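Side-chain contacts in putative transcriptional regulator (Clostridium difficile, PDB 3QI7), which is of unknown function but has a periplasmic-binding-protein-like fold, and is probably a lipoprotein that may bind a sugar or other small ligand: residues Ala140-Arg143 with Gly144-Ala148; Ile180-Thr183 with Cys184-Gly188; Phe230-Asn233 with Glu234-Glu238; His161-Ser164 with Thr165-Lys169. All coordinates share one frame; numbering follows the deposited sequence. Where two conformers were deposited one is given.

Contact 1: Ala140-Arg143 with Gly144-Ala148; sequences AEER and GKVLA
Glu142 meets both Lys145 and Val146 one turn further along helix 140-153. The backbone bonds come first. Gly144 N donates to Ala140 O at 3.1 Å. Lys145 N, Val146 N and Leu147 N follow in the same i to i+4 pattern with Glu141, Glu142 and Arg143. The Leu147 N to Arg143 O bond is the shortest of the four at 2.9 Å.

The carbon contacts are few. CG of Glu142 lies anti to the backbone N (chi1 -177°), and the chain then bends at chi2. This brings the carboxylate forward, alongside the next turn. Its OE2 lies 3.8 Å from Val146 CG2, and the same methyl sits 3.3 Å from Glu142 O. On the other branch, Glu142 OE1 approaches Lys145 CD at 4.0 Å. The two chains run side by side in the same direction. Leu147 CB rests on Arg143 O at 3.3 Å, while Leu147 CD2 only approaches the Arg143 guanidinium obliquely.

The charged ends look elsewhere. Lys145 NZ stays 4.7 Å from Glu142 OE2 and forms its salt bridge with Glu149. Arg143 is buried. Its NE forms a salt bridge with Glu253, NH1 bonds Ser255 O, and NH2 bonds Gln254 O weakly.

The Glu142-Lys145 pair is therefore an alignment of aliphatic parts, with at most a longer-range attraction between opposite charges. The buried charge of Arg143 is probably balanced by Glu253 and the loop carbonyls, though Arg176 brings a like charge close to NH1. Arg143 thus ties the first turn of the helix to the loop that carries Glu253 to Ser255.

Contact 2: Ile180-Thr183 with Cys184-Gly188; sequences IKET and CKNIG
Cys184 sits one turn after Ile180 on helix 171-186. Its N donates to Ile180 O at 2.8 Å, an almost straight bond with an N-H...O angle of 169°. The Cys184 side chain turns back along the helix, SG anti to its own carbonyl carbon (chi1 -77°). SG therefore comes within 4.0 Å of Ile180 CG2. This small apolar pair faces Phe159 and Phe191, on the two strands that flank the helix in the chain.

Lys185 comes next. Its N bonds Lys181 O, and its CB rests 3.3 Å from Glu182 O. The rest of its chain leads away from the preceding turn. Asn186 N bonds Glu182 O. Asn186 ND2 lies beside Glu182 O at 3.6 Å.

Ile187 is the first residue to leave helical geometry. Its N still reaches Thr183 O at 3.0 Å, but the N-H...O angle has dropped to 139°. Ile187 CG1 also sits on that oxygen, 3.3 Å from Thr183 O. Thr183 OG1 is turned the other way and bonds Met179 O, one turn back. Ile187 O accepts from Lys152 NZ of helix 140-153.

The arrangement is the C-terminal end of the helix in a beta-alpha-beta crossover, strand 159-164, helix 171-186, strand 191-196.

Contact 3: Phe230-Asn233 with Glu234-Glu238; sequences FGVN and EYMDE
Asn233 is the N-cap of helix 234-247, in the turn that follows strand 228-231, and its side chain caps Met236 N. Asn233 OD1 takes the Met236 N-H at 2.9 Å, with an N-H...O angle of 167° and the donor nearly in line with the side-chain C=O. CG of Asn233 stands between its own N and carbonyl carbon (chi1 55°), which holds the amide over the first turn. Asn233 O accepts from Asp237 N at 2.9 Å. The residue thus holds two amides of the turn, one through its side chain and one through its backbone.

Met236, present as selenomethionine, runs obliquely across the Asn233 amide. Its CG lies 3.3 Å from Asn233 OD1. The chain then extends toward Val232, where CE lies alongside Val232 CG2 at 4.1 Å, the two side chains pointing the same way.

Asp237 swings its carboxylate beside Asn233 O. OD2 bonds Ser255 OG. OD1 takes a water at 2.9 Å, and that water accepts from Gly231 N, so it bridges strand and helix.

Met236 SE packs 4.0 Å from Gly231 CA. The buried Val232 N has no polar partner; SE of Met236 lies 3.7 Å from it.

Contact 4: His161-Ser164 with Thr165-Lys169; sequences HYAS and TDDLK
Ser164 OG takes the N-H of Asp167 at 2.9 Å, with an N-H...O angle of 165°. Asn198 OD1 forms a weak bond with the same hydroxyl oxygen. A Ser164 chi1 of 78° tucks OG over its own backbone and aims it into the turn that follows.

The return bond comes from the aspartate. Ser164 N donates to Asp167 OD2 at 2.9 Å, meeting that oxygen on its anti side and out of the carboxylate plane. With CG anti to the carbonyl carbon (chi1 -67°), the Asp167 carboxylate reaches back to Ser164 N. Asp167 CB rests 3.3 Å from Ser164 O. Ser164 O in turn accepts from Leu168 N at 3.1 Å.

The bonds from Ser164 OG to Asp167 N and from Ser164 O to Leu168 N make an ST motif. The reciprocal Ser164-Asp167 pair resembles a capping box. The motif lies between strand 159-164 and helix 171-186, and includes the 3-10 segment 167-169. Asn198 OD1 also accepts from Asp166 N, which ties the turn to the loop after strand 191-196.

An apolar touch accompanies the polar bonds. Ala163 CB meets Leu168 CD2 at 4.0 Å, and also lies 4.1 Å from Asp167 CB. Leu168 goes on to touch Leu177 of helix 171-186 and Gln193 of strand 191-196.

All four contacts are local and partly buried. Contact 3 has the most buried touching residues, four of seven. Contact 1 has no exposed one. Contact 2, at a helix end, has the most exposed. Contacts 3 and 4 follow neighbouring strands of the three-stranded parallel sheet, and Phe230 O probably bonds Tyr162 N between them. Their turns are held by side-chain oxygens that take backbone N-H groups, an asparagine in one and a serine in the other. Contacts 1 and 2 lie within helices that pack together, and rest on backbone bonds. The buried arginine of contact 1 and Leu147 touch Phe230 of contact 3. Contact 2 reaches contact 4 through Ile180 and His161.

Contact 1: Ala140-Arg143 with Gly144-Ala148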
loop_
_atom_site.group_PDB
_atom_site.type_symbol
_atom_site.label_atom_id
_atom_site.label_comp_id
_atom_site.label_asym_id
_atom_site.label_seq_id
_atom_site.Cartn_x
_atom_site.Cartn_y
_atom_site.Cartn_z
ATOM N N ALA A 140 7.154 -5.704 6.379
ATOM C CA ALA A 140 6.230 -6.682 6.946
ATOM C C ALA A 140 6.415 -6.793 8.458
ATOM O O ALA A 140 5.460 -6.995 9.194
ATOM C CB ALA A 140 6.420 -8.080 6.268
ATOM N N GLU A 141 7.652 -6.678 8.919
ATOM C CA GLU A 141 7.935 -6.722 10.350
ATOM C C GLU A 141 7.253 -5.580 11.083
ATOM O O GLU A 141 6.549 -5.804 12.078
ATOM C CB GLU A 141 9.439 -6.658 10.612
ATOM C CG GLU A 141 10.082 -8.018 10.640
ATOM C CD GLU A 141 11.495 -8.003 11.225
ATOM O OE1 GLU A 141 12.167 -9.064 11.167
ATOM O OE2 GLU A 141 11.928 -6.941 11.748
ATOM N N GLU A 142 7.478 -4.357 10.602
ATOM C CA GLU A 142 6.935 -3.197 11.259
ATOM C C GLU A 142 5.382 -3.206 11.161
ATOM O O GLU A 142 4.688 -2.827 12.124
ATOM C CB GLU A 142 7.559 -1.921 10.693
ATOM C CG GLU A 142 7.078 -0.653 11.391
ATOM C CD GLU A 142 7.603 -0.499 12.809
ATOM O OE1 GLU A 142 8.466 -1.305 13.250
ATOM O OE2 GLU A 142 7.150 0.444 13.488
ATOM N N ARG A 143 4.848 -3.673 10.038
ATOM C CA ARG A 143 3.374 -3.824 9.905
ATOM C C ARG A 143 2.804 -4.725 10.991
ATOM O O ARG A 143 1.763 -4.408 11.594
ATOM C CB ARG A 143 3.008 -4.347 8.513
ATOM C CG ARG A 143 1.562 -4.812 8.337
ATOM C CD ARG A 143 0.646 -3.639 8.018
ATOM N NE ARG A 143 -0.767 -4.015 8.155
ATOM C CZ ARG A 143 -1.448 -4.767 7.298
ATOM N NH1 ARG A 143 -0.869 -5.232 6.197
ATOM N NH2 ARG A 143 -2.738 -5.043 7.530
ATOM N N GLY A 144 3.461 -5.857 11.226
ATOM C CA GLY A 144 3.020 -6.802 12.260
ATOM C C GLY A 144 2.966 -6.176 13.644
ATOM O O GLY A 144 1.989 -6.347 14.380
ATOM N N LYS A 145 4.036 -5.484 13.999
ATOM C CA LYS A 145 4.165 -4.856 15.289
ATOM C C LYS A 145 3.022 -3.870 15.486
ATOM O O LYS A 145 2.350 -3.887 16.514
ATOM C CB LYS A 145 5.512 -4.151 15.387
ATOM C CG LYS A 145 5.795 -3.391 16.707
ATOM C CD LYS A 145 7.241 -2.765 16.714
ATOM C CE LYS A 145 7.534 -2.009 18.011
ATOM N NZ LYS A 145 6.759 -0.761 18.059
ATOM N N VAL A 146 2.769 -3.043 14.471
ATOM C CA VAL A 146 1.802 -1.948 14.591
ATOM C C VAL A 146 0.374 -2.490 14.611
ATOM O O VAL A 146 -0.480 -2.008 15.357
ATOM C CB VAL A 146 2.003 -0.884 13.466
ATOM C CG1 VAL A 146 0.848 0.149 13.451
ATOM C CG2 VAL A 146 3.421 -0.177 13.583
ATOM N N LEU A 147 0.126 -3.522 13.832
ATOM C CA LEU A 147 -1.206 -4.181 13.826
ATOM C C LEU A 147 -1.517 -4.816 15.209
ATOM O O LEU A 147 -2.643 -4.741 15.711
ATOM C CB LEU A 147 -1.265 -5.211 12.718
ATOM C CG LEU A 147 -2.479 -6.144 12.651
ATOM C CD1 LEU A 147 -3.800 -5.366 12.517
ATOM C CD2 LEU A 147 -2.264 -7.135 11.474
ATOM N N ALA A 148 -0.526 -5.453 15.818
ATOM C CA ALA A 148 -0.681 -6.006 17.185
ATOM C C ALA A 148 -0.989 -4.887 18.186
ATOM O O ALA A 148 -1.921 -4.995 19.007
ATOM C CB ALA A 148 0.608 -6.768 17.587
#

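Contact 2: Ile180-Thr183 with Cys184-Gly188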
loop_
_atom_site.group_PDB
_atom_site.type_symbol
_atom_site.label_atom_id
_atom_site.label_comp_id
_atom_site.label_asym_id
_atom_site.label_seq_id
_atom_site.Cartn_x
_atom_site.Cartn_y
_atom_site.Cartn_z
ATOM N N ILE A 180 3.844 -10.220 14.555
ATOM C CA ILE A 180 2.588 -10.101 15.314
ATOM C C ILE A 180 2.675 -10.938 16.586
ATOM O O ILE A 180 2.287 -10.473 17.661
ATOM C CB ILE A 180 1.341 -10.531 14.517
ATOM C CG1 ILE A 180 1.087 -9.563 13.385
ATOM C CG2 ILE A 180 0.076 -10.581 15.408
ATOM C CD1 ILE A 180 0.182 -10.141 12.269
ATOM N N LYS A 181 3.198 -12.165 16.460
ATOM C CA LYS A 181 3.270 -13.110 17.588
ATOM C C LYS A 181 4.168 -12.604 18.703
ATOM O O LYS A 181 3.820 -12.696 19.884
ATOM C CB LYS A 181 3.781 -14.488 17.114
ATOM C CG LYS A 181 3.676 -15.597 18.127
ATOM C CD LYS A 181 4.152 -16.947 17.532
ATOM C CE LYS A 181 3.945 -18.091 18.519
ATOM N NZ LYS A 181 4.414 -19.412 17.972
ATOM N N GLU A 182 5.316 -12.074 18.317
ATOM C CA GLU A 182 6.319 -11.570 19.257
ATOM C C GLU A 182 5.773 -10.331 19.946
ATOM O O GLU A 182 5.825 -10.199 21.196
ATOM C CB GLU A 182 7.597 -11.268 18.474
ATOM C CG GLU A 182 8.776 -10.699 19.214
ATOM C CD GLU A 182 9.942 -10.449 18.244
ATOM O OE1 GLU A 182 10.236 -11.366 17.435
ATOM O OE2 GLU A 182 10.532 -9.336 18.259
ATOM N N THR A 183 5.207 -9.439 19.147
ATOM C CA THR A 183 4.636 -8.227 19.701
ATOM C C THR A 183 3.502 -8.551 20.681
ATOM O O THR A 183 3.492 -8.014 21.807
ATOM C CB THR A 183 4.189 -7.216 18.626
ATOM O OG1 THR A 183 5.298 -6.861 17.781
ATOM C CG2 THR A 183 3.651 -5.922 19.306
ATOM N N CYS A 184 2.561 -9.406 20.273
ATOM C CA CYS A 184 1.493 -9.864 21.170
ATOM C C CYS A 184 2.042 -10.410 22.503
ATOM O O CYS A 184 1.475 -10.159 23.559
ATOM C CB CYS A 184 0.610 -10.921 20.491
ATOM S SG CYS A 184 -0.556 -10.284 19.304
ATOM N N LYS A 185 3.140 -11.160 22.434
ATOM C CA LYS A 185 3.796 -11.675 23.635
ATOM C C LYS A 185 4.296 -10.547 24.537
ATOM O O LYS A 185 4.095 -10.595 25.762
ATOM C CB LYS A 185 4.962 -12.615 23.297
ATOM C CG LYS A 185 5.468 -13.413 24.528
ATOM C CD LYS A 185 6.969 -13.161 24.862
ATOM C CE LYS A 185 7.907 -14.226 24.292
ATOM N NZ LYS A 185 8.228 -15.345 25.251
ATOM N N ASN A 186 4.927 -9.530 23.944
ATOM C CA ASN A 186 5.458 -8.419 24.712
ATOM C C ASN A 186 4.378 -7.562 25.387
ATOM O O ASN A 186 4.633 -6.995 26.457
ATOM C CB ASN A 186 6.313 -7.495 23.830
ATOM C CG ASN A 186 7.628 -8.126 23.405
ATOM O OD1 ASN A 186 8.149 -8.993 24.080
ATOM N ND2 ASN A 186 8.176 -7.669 22.273
ATOM N N ILE A 187 3.190 -7.475 24.777
ATOM C CA ILE A 187 2.124 -6.594 25.253
ATOM C C ILE A 187 0.959 -7.355 25.914
ATOM O O ILE A 187 -0.112 -6.805 26.135
ATOM C CB ILE A 187 1.629 -5.659 24.114
ATOM C CG1 ILE A 187 0.876 -6.408 23.014
ATOM C CG2 ILE A 187 2.840 -4.931 23.526
ATOM C CD1 ILE A 187 0.272 -5.544 21.898
ATOM N N GLY A 188 1.164 -8.630 26.191
ATOM C CA GLY A 188 0.177 -9.396 26.935
ATOM C C GLY A 188 -1.117 -9.601 26.207
ATOM O O GLY A 188 -2.165 -9.633 26.837
#

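Contact 3: Phe230-Asn233 with Glu234-Glu238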
loop_
_atom_site.group_PDB
_atom_site.type_symbol
_atom_site.label_atom_id
_atom_site.label_comp_id
_atom_site.label_asym_id
_atom_site.label_seq_id
_atom_site.Cartn_x
_atom_site.Cartn_y
_atom_site.Cartn_z
ATOM N N PHE A 230 -7.991 -11.337 12.113
ATOM C CA PHE A 230 -7.197 -10.893 10.986
ATOM C C PHE A 230 -6.974 -12.005 9.999
ATOM O O PHE A 230 -6.614 -13.113 10.403
ATOM C CB PHE A 230 -5.839 -10.450 11.500
ATOM C CG PHE A 230 -4.884 -10.003 10.419
ATOM C CD1 PHE A 230 -5.066 -8.784 9.776
ATOM C CD2 PHE A 230 -3.788 -10.772 10.079
ATOM C CE1 PHE A 230 -4.168 -8.327 8.818
ATOM C CE2 PHE A 230 -2.910 -10.339 9.089
ATOM C CZ PHE A 230 -3.104 -9.113 8.456
ATOM N N GLY A 231 -7.108 -11.682 8.710
ATOM C CA GLY A 231 -6.788 -12.617 7.617
ATOM C C GLY A 231 -5.822 -12.005 6.616
ATOM O O GLY A 231 -5.494 -10.791 6.678
ATOM N N VAL A 232 -5.377 -12.829 5.669
ATOM C CA VAL A 232 -4.200 -12.483 4.873
ATOM C C VAL A 232 -4.476 -12.204 3.404
ATOM O O VAL A 232 -3.544 -11.888 2.670
ATOM C CB VAL A 232 -3.047 -13.513 5.065
ATOM C CG1 VAL A 232 -2.694 -13.691 6.549
ATOM C CG2 VAL A 232 -3.383 -14.866 4.407
ATOM N N ASN A 233 -5.756 -12.245 2.998
ATOM C CA ASN A 233 -6.166 -11.843 1.646
ATOM C C ASN A 233 -7.608 -11.279 1.634
ATOM O O ASN A 233 -8.347 -11.350 2.643
ATOM C CB ASN A 233 -6.015 -13.010 0.640
ATOM C CG ASN A 233 -6.757 -14.266 1.087
ATOM O OD1 ASN A 233 -7.971 -14.225 1.339
ATOM N ND2 ASN A 233 -6.028 -15.387 1.220
ATOM N N GLU A 234 -7.988 -10.724 0.492
ATOM C CA GLU A 234 -9.224 -9.979 0.395
ATOM C C GLU A 234 -10.413 -10.913 0.564
ATOM O O GLU A 234 -11.466 -10.497 1.052
ATOM C CB GLU A 234 -9.321 -9.281 -0.958
ATOM C CG GLU A 234 -8.309 -8.181 -1.175
ATOM C CD GLU A 234 -8.397 -7.569 -2.577
ATOM O OE1 GLU A 234 -9.111 -8.132 -3.446
ATOM O OE2 GLU A 234 -7.772 -6.510 -2.791
ATOM N N TYR A 235 -10.258 -12.161 0.135
ATOM C CA TYR A 235 -11.353 -13.137 0.250
ATOM C C TYR A 235 -11.628 -13.404 1.745
ATOM O O TYR A 235 -12.778 -13.376 2.187
ATOM C CB TYR A 235 -11.042 -14.437 -0.506
ATOM C CG TYR A 235 -12.219 -15.398 -0.518
ATOM C CD1 TYR A 235 -13.235 -15.272 -1.461
ATOM C CD2 TYR A 235 -12.343 -16.383 0.443
ATOM C CE1 TYR A 235 -14.346 -16.127 -1.456
ATOM C CE2 TYR A 235 -13.448 -17.237 0.456
ATOM C CZ TYR A 235 -14.444 -17.100 -0.496
ATOM O OH TYR A 235 -15.526 -17.952 -0.473
HETATM N N MSE A 236 -10.565 -13.602 2.524
HETATM C CA MSE A 236 -10.691 -13.731 3.985
HETATM C C MSE A 236 -11.256 -12.468 4.603
HETATM O O MSE A 236 -12.108 -12.570 5.513
HETATM C CB MSE A 236 -9.338 -14.060 4.664
HETATM C CG MSE A 236 -8.796 -15.380 4.279
HETATM SE SE MSE A 236 -7.468 -15.924 5.536
HETATM C CE MSE A 236 -6.667 -17.354 4.508
ATOM N N ASP A 237 -10.800 -11.291 4.123
ATOM C CA ASP A 237 -11.251 -10.014 4.664
ATOM C C ASP A 237 -12.776 -9.910 4.536
ATOM O O ASP A 237 -13.466 -9.451 5.454
ATOM C CB ASP A 237 -10.655 -8.812 3.924
ATOM C CG ASP A 237 -9.172 -8.606 4.209
ATOM O OD1 ASP A 237 -8.706 -8.980 5.319
ATOM O OD2 ASP A 237 -8.512 -8.070 3.299
ATOM N N GLU A 238 -13.279 -10.331 3.396
ATOM C CA GLU A 238 -14.717 -10.280 3.142
ATOM C C GLU A 238 -15.536 -11.123 4.139
ATOM O O GLU A 238 -16.535 -10.648 4.726
ATOM C CB GLU A 238 -15.010 -10.722 1.691
ATOM C CG GLU A 238 -16.468 -10.362 1.256
ATOM C CD GLU A 238 -16.816 -10.743 -0.201
ATOM O OE1 GLU A 238 -16.488 -11.878 -0.643
ATOM O OE2 GLU A 238 -17.433 -9.902 -0.908
HETATM O O HOH W 1 -8.359 -9.031 8.156
#

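Contact 4: His161-Ser164 with Thr165-Lys169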
loop_
_atom_site.group_PDB
_atom_site.type_symbol
_atom_site.label_atom_id
_atom_site.label_comp_id
_atom_site.label_asym_id
_atom_site.label_seq_id
_atom_site.Cartn_x
_atom_site.Cartn_y
_atom_site.Cartn_z
ATOM N N HIS A 161 -5.199 -15.053 14.058
ATOM C CA HIS A 161 -4.538 -14.946 12.747
ATOM C C HIS A 161 -4.880 -16.139 11.865
ATOM O O HIS A 161 -4.671 -17.289 12.290
ATOM C CB HIS A 161 -3.023 -14.926 12.967
ATOM C CG HIS A 161 -2.221 -14.695 11.723
ATOM N ND1 HIS A 161 -1.942 -15.704 10.812
ATOM C CD2 HIS A 161 -1.588 -13.587 11.269
ATOM C CE1 HIS A 161 -1.194 -15.205 9.840
ATOM N NE2 HIS A 161 -0.970 -13.924 10.090
ATOM N N TYR A 162 -5.446 -15.859 10.680
ATOM C CA TYR A 162 -5.911 -16.886 9.731
ATOM C C TYR A 162 -5.089 -16.790 8.432
ATOM O O TYR A 162 -4.988 -15.729 7.836
ATOM C CB TYR A 162 -7.402 -16.678 9.390
ATOM C CG TYR A 162 -8.373 -17.012 10.484
ATOM C CD1 TYR A 162 -8.613 -18.313 10.837
ATOM C CD2 TYR A 162 -9.096 -16.009 11.138
ATOM C CE1 TYR A 162 -9.503 -18.623 11.848
ATOM C CE2 TYR A 162 -9.987 -16.304 12.134
ATOM C CZ TYR A 162 -10.198 -17.626 12.491
ATOM O OH TYR A 162 -11.098 -17.917 13.489
ATOM N N ALA A 163 -4.558 -17.936 7.987
ATOM C CA ALA A 163 -3.702 -18.073 6.802
ATOM C C ALA A 163 -3.542 -19.562 6.536
ATOM O O ALA A 163 -3.484 -20.348 7.484
ATOM C CB ALA A 163 -2.311 -17.495 7.073
ATOM N N SER A 164 -3.464 -19.943 5.264
ATOM C CA SER A 164 -3.186 -21.335 4.875
ATOM C C SER A 164 -1.685 -21.636 5.009
ATOM O O SER A 164 -0.882 -20.725 5.025
ATOM C CB SER A 164 -3.617 -21.579 3.428
ATOM O OG SER A 164 -2.678 -21.047 2.500
ATOM N N THR A 165 -1.296 -22.912 5.031
ATOM C CA THR A 165 0.136 -23.219 5.119
ATOM C C THR A 165 0.875 -22.822 3.828
ATOM O O THR A 165 2.052 -22.428 3.892
ATOM C CB THR A 165 0.390 -24.662 5.555
ATOM O OG1 THR A 165 -0.269 -25.573 4.689
ATOM C CG2 THR A 165 -0.136 -24.877 6.970
ATOM N N ASP A 166 0.170 -22.837 2.681
ATOM C CA ASP A 166 0.705 -22.248 1.450
ATOM C C ASP A 166 0.927 -20.740 1.560
ATOM O O ASP A 166 1.967 -20.242 1.102
ATOM C CB ASP A 166 -0.173 -22.532 0.244
ATOM C CG ASP A 166 -0.067 -23.991 -0.258
ATOM O OD1 ASP A 166 0.799 -24.761 0.184
ATOM O OD2 ASP A 166 -0.859 -24.358 -1.120
ATOM N N ASP A 167 -0.037 -20.017 2.148
ATOM C CA ASP A 167 0.144 -18.574 2.435
ATOM C C ASP A 167 1.413 -18.295 3.243
ATOM O O ASP A 167 2.107 -17.311 2.986
ATOM C CB ASP A 167 -1.038 -17.958 3.222
ATOM C CG ASP A 167 -2.336 -17.905 2.438
ATOM O OD1 ASP A 167 -2.332 -17.637 1.201
ATOM O OD2 ASP A 167 -3.394 -18.091 3.087
ATOM N N LEU A 168 1.686 -19.136 4.233
ATOM C CA LEU A 168 2.881 -18.990 5.062
ATOM C C LEU A 168 4.231 -19.187 4.321
ATOM O O LEU A 168 5.289 -18.932 4.919
ATOM C CB LEU A 168 2.798 -19.905 6.295
ATOM C CG LEU A 168 1.623 -19.671 7.275
ATOM C CD1 LEU A 168 1.744 -20.582 8.485
ATOM C CD2 LEU A 168 1.556 -18.230 7.744
ATOM N N LYS A 169 4.201 -19.644 3.056
ATOM C CA LYS A 169 5.399 -19.753 2.206
ATOM C C LYS A 169 5.828 -18.382 1.707
ATOM O O LYS A 169 6.986 -18.172 1.348
ATOM C CB LYS A 169 5.137 -20.642 0.976
ATOM C CG LYS A 169 4.724 -22.084 1.276
ATOM C CD LYS A 169 4.641 -22.948 -0.011
ATOM C CE LYS A 169 3.691 -22.350 -1.061
ATOM N NZ LYS A 169 3.264 -23.342 -2.087
#